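Local structure of diaminopropionate ammonia-lyase (Escherichia coli, 4D9I) at residues V227-Q230 with A235-G238; S255-P260 with E300-C305. The protein catalyses the pyridoxal phosphate-dependent alpha,beta-elimination of both L- and D-2,3-diaminopropionate to pyruvate and ammonia, working as a homodimer with one cofactor per subunit. One frame throughout, in Å; residues are numbered along the deposited sequence.

Contact 1: V227-Q230 with A235-G238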
ATOM      1  N   VAL B 227      -4.667 -23.763  -6.224  1.00 23.76           N
ATOM      2  CA  VAL B 227      -3.359 -23.107  -6.248  1.00 22.77           C
ATOM      3  C   VAL B 227      -3.192 -22.322  -7.556  1.00 22.79           C
ATOM      4  O   VAL B 227      -3.526 -22.819  -8.649  1.00 23.63           O
ATOM      5  CB  VAL B 227      -2.185 -24.085  -5.976  1.00 22.85           C
ATOM      6  CG1 VAL B 227      -2.081 -25.172  -7.047  1.00 24.06           C
ATOM      7  CG2 VAL B 227      -0.862 -23.330  -5.829  1.00 21.21           C
ATOM      8  N   LEU B 228      -2.747 -21.074  -7.422  1.00 21.59           N
ATOM      9  CA  LEU B 228      -2.392 -20.261  -8.564  1.00 21.84           C
ATOM     10  C   LEU B 228      -0.882 -20.232  -8.666  1.00 21.17           C
ATOM     11  O   LEU B 228      -0.182 -19.912  -7.695  1.00 20.87           O
ATOM     12  CB  LEU B 228      -2.984 -18.847  -8.467  1.00 21.84           C
ATOM     13  CG  LEU B 228      -4.428 -18.782  -9.020  1.00 23.24           C
ATOM     14  CD1 LEU B 228      -5.416 -19.389  -8.029  1.00 23.63           C
ATOM     15  CD2 LEU B 228      -4.861 -17.357  -9.371  1.00 23.79           C
ATOM     16  N   LEU B 229      -0.382 -20.578  -9.841  1.00 21.40           N
ATOM     17  CA  LEU B 229       1.044 -20.650 -10.058  1.00 20.54           C
ATOM     18  C   LEU B 229       1.413 -19.837 -11.297  1.00 21.39           C
ATOM     19  O   LEU B 229       1.042 -20.195 -12.421  1.00 22.43           O
ATOM     20  CB  LEU B 229       1.476 -22.134 -10.206  1.00 20.68           C
ATOM     21  CG  LEU B 229       1.312 -23.045  -8.974  1.00 20.35           C
ATOM     22  CD1 LEU B 229       1.545 -24.519  -9.341  1.00 21.30           C
ATOM     23  CD2 LEU B 229       2.262 -22.613  -7.856  1.00 19.10           C
ATOM     24  N   GLN B 230       2.152 -18.753 -11.097  1.00 20.96           N
ATOM     25  CA  GLN B 230       2.652 -17.960 -12.217  1.00 21.96           C
ATOM     26  C   GLN B 230       3.754 -18.732 -12.937  1.00 22.48           C
ATOM     27  O   GLN B 230       4.528 -19.440 -12.299  1.00 22.01           O
ATOM     28  CB  GLN B 230       3.153 -16.573 -11.772  1.00 21.30           C
ATOM     29  CG  GLN B 230       4.271 -16.546 -10.728  1.00 20.46           C
ATOM     30  CD  GLN B 230       3.725 -16.548  -9.303  1.00 19.56           C
ATOM     31  OE1 GLN B 230       3.222 -17.560  -8.835  1.00 19.51           O
ATOM     32  NE2 GLN B 230       3.818 -15.417  -8.623  1.00 19.07           N
ATOM     33  N   ALA B 235       9.269 -23.816 -14.732  1.00 25.55           N
ATOM     34  CA  ALA B 235      10.107 -24.640 -13.840  1.00 24.46           C
ATOM     35  C   ALA B 235       9.531 -24.608 -12.420  1.00 22.88           C
ATOM     36  O   ALA B 235       9.345 -25.654 -11.800  1.00 22.43           O
ATOM     37  CB  ALA B 235      11.576 -24.203 -13.871  1.00 24.08           C
ATOM     38  N   MET B 236       9.228 -23.408 -11.916  1.00 21.86           N
ATOM     39  CA  MET B 236       8.577 -23.290 -10.616  1.00 21.03           C
ATOM     40  C   MET B 236       7.237 -24.032 -10.593  1.00 21.35           C
ATOM     41  O   MET B 236       7.030 -24.890  -9.732  1.00 21.15           O
ATOM     42  CB  MET B 236       8.386 -21.828 -10.177  1.00 20.67           C
ATOM     43  CG  MET B 236       7.849 -21.689  -8.743  1.00 20.43           C
ATOM     44  SD  MET B 236       6.063 -21.924  -8.518  1.00 22.09           S
ATOM     45  CE  MET B 236       5.423 -20.386  -9.162  1.00 20.81           C
ATOM     46  N   ALA B 237       6.329 -23.697 -11.515  1.00 22.09           N
ATOM     47  CA  ALA B 237       4.996 -24.342 -11.533  1.00 22.71           C
ATOM     48  C   ALA B 237       5.133 -25.857 -11.615  1.00 23.65           C
ATOM     49  O   ALA B 237       4.466 -26.586 -10.885  1.00 24.08           O
ATOM     50  CB  ALA B 237       4.126 -23.811 -12.682  1.00 23.70           C
ATOM     51  N   GLY B 238       6.017 -26.346 -12.479  1.00 24.53           N
ATOM     52  CA  GLY B 238       6.181 -27.799 -12.636  1.00 25.67           C
ATOM     53  C   GLY B 238       6.625 -28.448 -11.328  1.00 25.42           C
ATOM     54  O   GLY B 238       6.003 -29.392 -10.845  1.00 25.97           O
TER
HETATM   55  O   HOH W   1       6.401 -21.427 -12.880  1.00 21.87           O
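Leu229 and Met236 supply much of the apolar contact between the strand end 227-230 and the first turn of the helix that follows it. The Leu229 side chain divides its branches: CD2 lies against Met236 SD at 3.9 Å, while CD1 comes up beside Ala237 O. Below the fork, Leu229 CB meets Ala237 CB at 4.0 Å; the single methyl of alanine lets strand and helix approach closely, and Leu229 CA and Ala237 CA lie 5.6 Å apart. With only a methyl at Leu229, as in an alanine here, the contacts of CD2 and CD1 would be lost, and the Met236 sulfur is likely to be less closely packed.

Met236 reaches back over the strand end because its chain bends at chi2 and again at chi3 (-75°), which brings CE to 3.4 Å from Gln230 O and 3.6 Å from Gln230 OE1. An unbranched methionine can make both bends. Gln230 NE2 donates hydrogen bonds to Ser339 O and Ile374 O, which hold the rotation of the amide and leave OE1 near the Met236 methyl.

The polar link is a water that donates to Gln230 O at 2.8 Å and accepts from Ala237 N at 2.6 Å. Apolar packing and this bridge join the strand end to the helix start, whose Met236 N bonds to the cofactor phosphate on the modified lysine at position 77, consistent with a glycine-rich phosphate-binding turn.

Contact 2: S255-P260 with E300-C305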
ATOM      1  N   SER B 255      -5.720 -26.370  -9.901  1.00 28.93           N
ATOM      2  CA  SER B 255      -4.518 -25.601 -10.148  1.00 27.16           C
ATOM      3  C   SER B 255      -4.699 -24.717 -11.360  1.00 27.27           C
ATOM      4  O   SER B 255      -5.189 -25.156 -12.403  1.00 28.93           O
ATOM      5  CB  SER B 255      -3.304 -26.529 -10.349  1.00 27.35           C
ATOM      6  OG  SER B 255      -3.548 -27.456 -11.387  1.00 29.09           O
ATOM      7  N   ILE B 256      -4.256 -23.479 -11.218  1.00 25.71           N
ATOM      8  CA  ILE B 256      -4.395 -22.478 -12.246  1.00 26.08           C
ATOM      9  C   ILE B 256      -3.009 -21.899 -12.533  1.00 25.08           C
ATOM     10  O   ILE B 256      -2.382 -21.322 -11.653  1.00 23.81           O
ATOM     11  CB  ILE B 256      -5.355 -21.339 -11.804  1.00 25.69           C
ATOM     12  CG1 ILE B 256      -6.750 -21.896 -11.471  1.00 26.98           C
ATOM     13  CG2 ILE B 256      -5.496 -20.321 -12.908  1.00 26.39           C
ATOM     14  CD1 ILE B 256      -7.522 -21.048 -10.472  1.00 26.27           C
ATOM     15  N   ILE B 257      -2.570 -22.046 -13.776  1.00 26.04           N
ATOM     16  CA  ILE B 257      -1.285 -21.517 -14.250  1.00 25.49           C
ATOM     17  C   ILE B 257      -1.541 -20.128 -14.828  1.00 25.73           C
ATOM     18  O   ILE B 257      -2.491 -19.930 -15.609  1.00 27.26           O
ATOM     19  CB  ILE B 257      -0.694 -22.442 -15.332  1.00 26.83           C
ATOM     20  CG1 ILE B 257      -0.807 -23.919 -14.905  1.00 27.18           C
ATOM     21  CG2 ILE B 257       0.750 -22.060 -15.661  1.00 26.30           C
ATOM     22  CD1 ILE B 257      -0.221 -24.251 -13.539  1.00 25.59           C
ATOM     23  N   VAL B 258      -0.721 -19.164 -14.414  1.00 24.38           N
ATOM     24  CA  VAL B 258      -0.928 -17.785 -14.785  1.00 24.88           C
ATOM     25  C   VAL B 258       0.236 -17.209 -15.597  1.00 25.45           C
ATOM     26  O   VAL B 258       1.388 -17.234 -15.159  1.00 24.43           O
ATOM     27  CB  VAL B 258      -1.166 -16.927 -13.513  1.00 23.46           C
ATOM     28  CG1 VAL B 258      -1.454 -15.486 -13.900  1.00 24.14           C
ATOM     29  CG2 VAL B 258      -2.318 -17.514 -12.719  1.00 23.06           C
ATOM     30  N   GLU B 259      -0.083 -16.658 -16.761  1.00 27.44           N
ATOM     31  CA  GLU B 259       0.905 -16.033 -17.623  1.00 29.01           C
ATOM     32  C   GLU B 259       0.441 -14.696 -18.191  1.00 30.83           C
ATOM     33  O   GLU B 259      -0.732 -14.520 -18.487  1.00 32.00           O
ATOM     34  CB  GLU B 259       1.274 -16.955 -18.797  1.00 30.61           C
ATOM     35  CG  GLU B 259       1.989 -18.222 -18.402  1.00 29.67           C
ATOM     36  CD  GLU B 259       2.263 -19.094 -19.603  1.00 31.69           C
ATOM     37  OE1 GLU B 259       1.288 -19.500 -20.278  1.00 33.61           O
ATOM     38  OE2 GLU B 259       3.446 -19.346 -19.886  1.00 31.55           O
ATOM     39  N   PRO B 260       1.374 -13.750 -18.343  1.00 31.66           N
ATOM     40  CA  PRO B 260       1.114 -12.542 -19.137  1.00 34.22           C
ATOM     41  C   PRO B 260       0.949 -12.926 -20.611  1.00 37.17           C
ATOM     42  O   PRO B 260       1.649 -13.834 -21.110  1.00 37.12           O
ATOM     43  CB  PRO B 260       2.372 -11.682 -18.945  1.00 34.28           C
ATOM     44  CG  PRO B 260       3.379 -12.524 -18.237  1.00 32.11           C
ATOM     45  CD  PRO B 260       2.755 -13.827 -17.820  1.00 30.51           C
ATOM     46  N   GLU B 300       5.521 -31.135 -19.061  1.00 44.62           N
ATOM     47  CA  GLU B 300       5.018 -32.487 -18.851  1.00 46.46           C
ATOM     48  C   GLU B 300       4.067 -32.535 -17.651  1.00 44.10           C
ATOM     49  O   GLU B 300       2.955 -33.065 -17.758  1.00 44.92           O
ATOM     50  CB  GLU B 300       6.193 -33.465 -18.679  1.00 48.31           C
ATOM     51  CG  GLU B 300       5.787 -34.915 -18.458  1.00 51.61           C
ATOM     52  CD  GLU B 300       5.245 -35.611 -19.707  1.00 55.17           C
ATOM     53  OE1 GLU B 300       5.621 -35.232 -20.845  1.00 56.92           O
ATOM     54  OE2 GLU B 300       4.447 -36.567 -19.548  1.00 57.04           O
ATOM     55  N   ILE B 301       4.507 -31.975 -16.526  1.00 41.32           N
ATOM     56  CA  ILE B 301       3.713 -31.919 -15.293  1.00 39.53           C
ATOM     57  C   ILE B 301       2.426 -31.115 -15.498  1.00 38.33           C
ATOM     58  O   ILE B 301       1.336 -31.540 -15.089  1.00 38.15           O
ATOM     59  CB  ILE B 301       4.523 -31.278 -14.126  1.00 37.95           C
ATOM     60  CG1 ILE B 301       5.848 -32.024 -13.847  1.00 39.11           C
ATOM     61  CG2 ILE B 301       3.665 -31.073 -12.876  1.00 36.45           C
ATOM     62  CD1 ILE B 301       5.776 -33.534 -13.843  1.00 41.92           C
ATOM     63  N   LEU B 302       2.560 -29.946 -16.121  1.00 37.04           N
ATOM     64  CA  LEU B 302       1.434 -29.030 -16.289  1.00 36.13           C
ATOM     65  C   LEU B 302       0.381 -29.592 -17.250  1.00 38.09           C
ATOM     66  O   LEU B 302      -0.815 -29.543 -16.960  1.00 37.59           O
ATOM     67  CB  LEU B 302       1.916 -27.661 -16.765  1.00 35.22           C
ATOM     68  CG  LEU B 302       2.983 -26.984 -15.899  1.00 33.70           C
ATOM     69  CD1 LEU B 302       3.365 -25.619 -16.463  1.00 33.44           C
ATOM     70  CD2 LEU B 302       2.504 -26.845 -14.454  1.00 32.18           C
ATOM     71  N   ARG B 303       0.833 -30.114 -18.389  1.00 39.94           N
ATOM     72  CA  ARG B 303      -0.054 -30.733 -19.363  1.00 42.71           C
ATOM     73  C   ARG B 303      -0.846 -31.871 -18.705  1.00 43.29           C
ATOM     74  O   ARG B 303      -2.051 -32.009 -18.927  1.00 44.28           O
ATOM     75  CB  ARG B 303       0.773 -31.268 -20.543  1.00 45.33           C
ATOM     76  CG  ARG B 303      -0.026 -31.851 -21.691  1.00 48.79           C
ATOM     77  CD  ARG B 303       0.829 -32.880 -22.432  1.00 51.68           C
ATOM     78  NE  ARG B 303       0.007 -34.027 -22.800  1.00 54.68           N
ATOM     79  CZ  ARG B 303      -0.581 -34.196 -23.978  1.00 57.08           C
ATOM     80  NH1 ARG B 303      -0.415 -33.308 -24.945  1.00 57.96           N
ATOM     81  NH2 ARG B 303      -1.321 -35.268 -24.193  1.00 59.70           N
ATOM     82  N   ASN B 304      -0.155 -32.676 -17.898  1.00 42.74           N
ATOM     83  CA  ASN B 304      -0.776 -33.776 -17.165  1.00 43.52           C
ATOM     84  C   ASN B 304      -1.724 -33.369 -16.051  1.00 41.85           C
ATOM     85  O   ASN B 304      -2.799 -33.948 -15.911  1.00 43.08           O
ATOM     86  CB  ASN B 304       0.291 -34.693 -16.581  1.00 43.94           C
ATOM     87  CG  ASN B 304       0.969 -35.538 -17.636  1.00 46.18           C
ATOM     88  OD1 ASN B 304       0.690 -35.419 -18.827  1.00 47.64           O
ATOM     89  ND2 ASN B 304       1.877 -36.395 -17.197  1.00 47.11           N
ATOM     90  N   CYS B 305      -1.330 -32.368 -15.274  1.00 39.18           N
ATOM     91  CA  CYS B 305      -1.916 -32.154 -13.959  1.00 37.82           C
ATOM     92  C   CYS B 305      -2.557 -30.782 -13.706  1.00 35.77           C
ATOM     93  O   CYS B 305      -3.327 -30.631 -12.746  1.00 35.34           O
ATOM     94  CB  CYS B 305      -0.870 -32.446 -12.882  1.00 37.00           C
ATOM     95  SG  CYS B 305      -0.571 -34.201 -12.638  1.00 39.99           S
TER
HETATM   96  O   HOH W   2      -3.929 -29.834 -10.078  1.00 26.61           O
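Ile257 and Leu302 meet methyl to methyl, Ile257 CD1 lying 3.9 Å from Leu302 CD2, with the two side chains set at a slant to each other. Conformation decides which methyl of the isoleucine does the touching. In Ile257, CG1 stands opposite the carbonyl carbon (chi1 -45°), and the chain then folds at chi2 (-54°) instead of extending, so that CD1 is the atom presented to the helix. Leu302 leaves its helix obliquely to the strand, yet its fork reaches far enough for CD2 to meet that methyl. A branched strand residue and a long, forked helix residue are well suited to span backbones where Ile257 CA and Leu302 CA are still 8.2 Å apart. Both also pack on Ile266 of helix 265-272, and Leu302 rests on Ala237 and Leu241 of helix 235-248, so the methyl pair belongs to a wider apolar layer.

At the other end of the contact the chemistry turns polar. Ser255 holds OG between its backbone N and carbonyl carbon (chi1 56°), directing the hydroxyl to the C-terminal end of helix 296-305. There a water accepts from Ser255 OG at 2.7 Å and donates to Cys305 O at 2.8 Å. Serine fits because its short side chain brings a donor close to the helix end. Ser255 N, meanwhile, bonds to Thr307 OG1, just past that end.

Helix 296-305 thus packs on strand 254-260 of the mixed sheet of this fold type II enzyme, away from the annotated sites and alongside helix 235-248. The buried contact pairs one aliphatic touch with one water bridge: the first joins strand and helix within the shared apolar layer, while the second gives a last-turn carbonyl a hydrogen-bond donor inside the protein.

Followed from the N terminus, the first of these segments is met at strand 226-230, after which the chain turns through four loop residues into helix 235-248; contact 1 closes this short turn. The helix then leads into strand 254-260, completing a beta-alpha-beta unit whose two strands are parallel neighbours, with Val227 O and Ile256 N at 2.8 Å, a probable hydrogen bond. Contact 2 opens here and closes a longer excursion, through helix 265-272, when helix 296-305 returns to the strand. The contacts follow in series, neither enclosing nor crossing the other. Their centres lie about 7 Å apart, and Gly238 O packs on Ile301 CG2, so both helices are tied to one another and to the same mixed sheet.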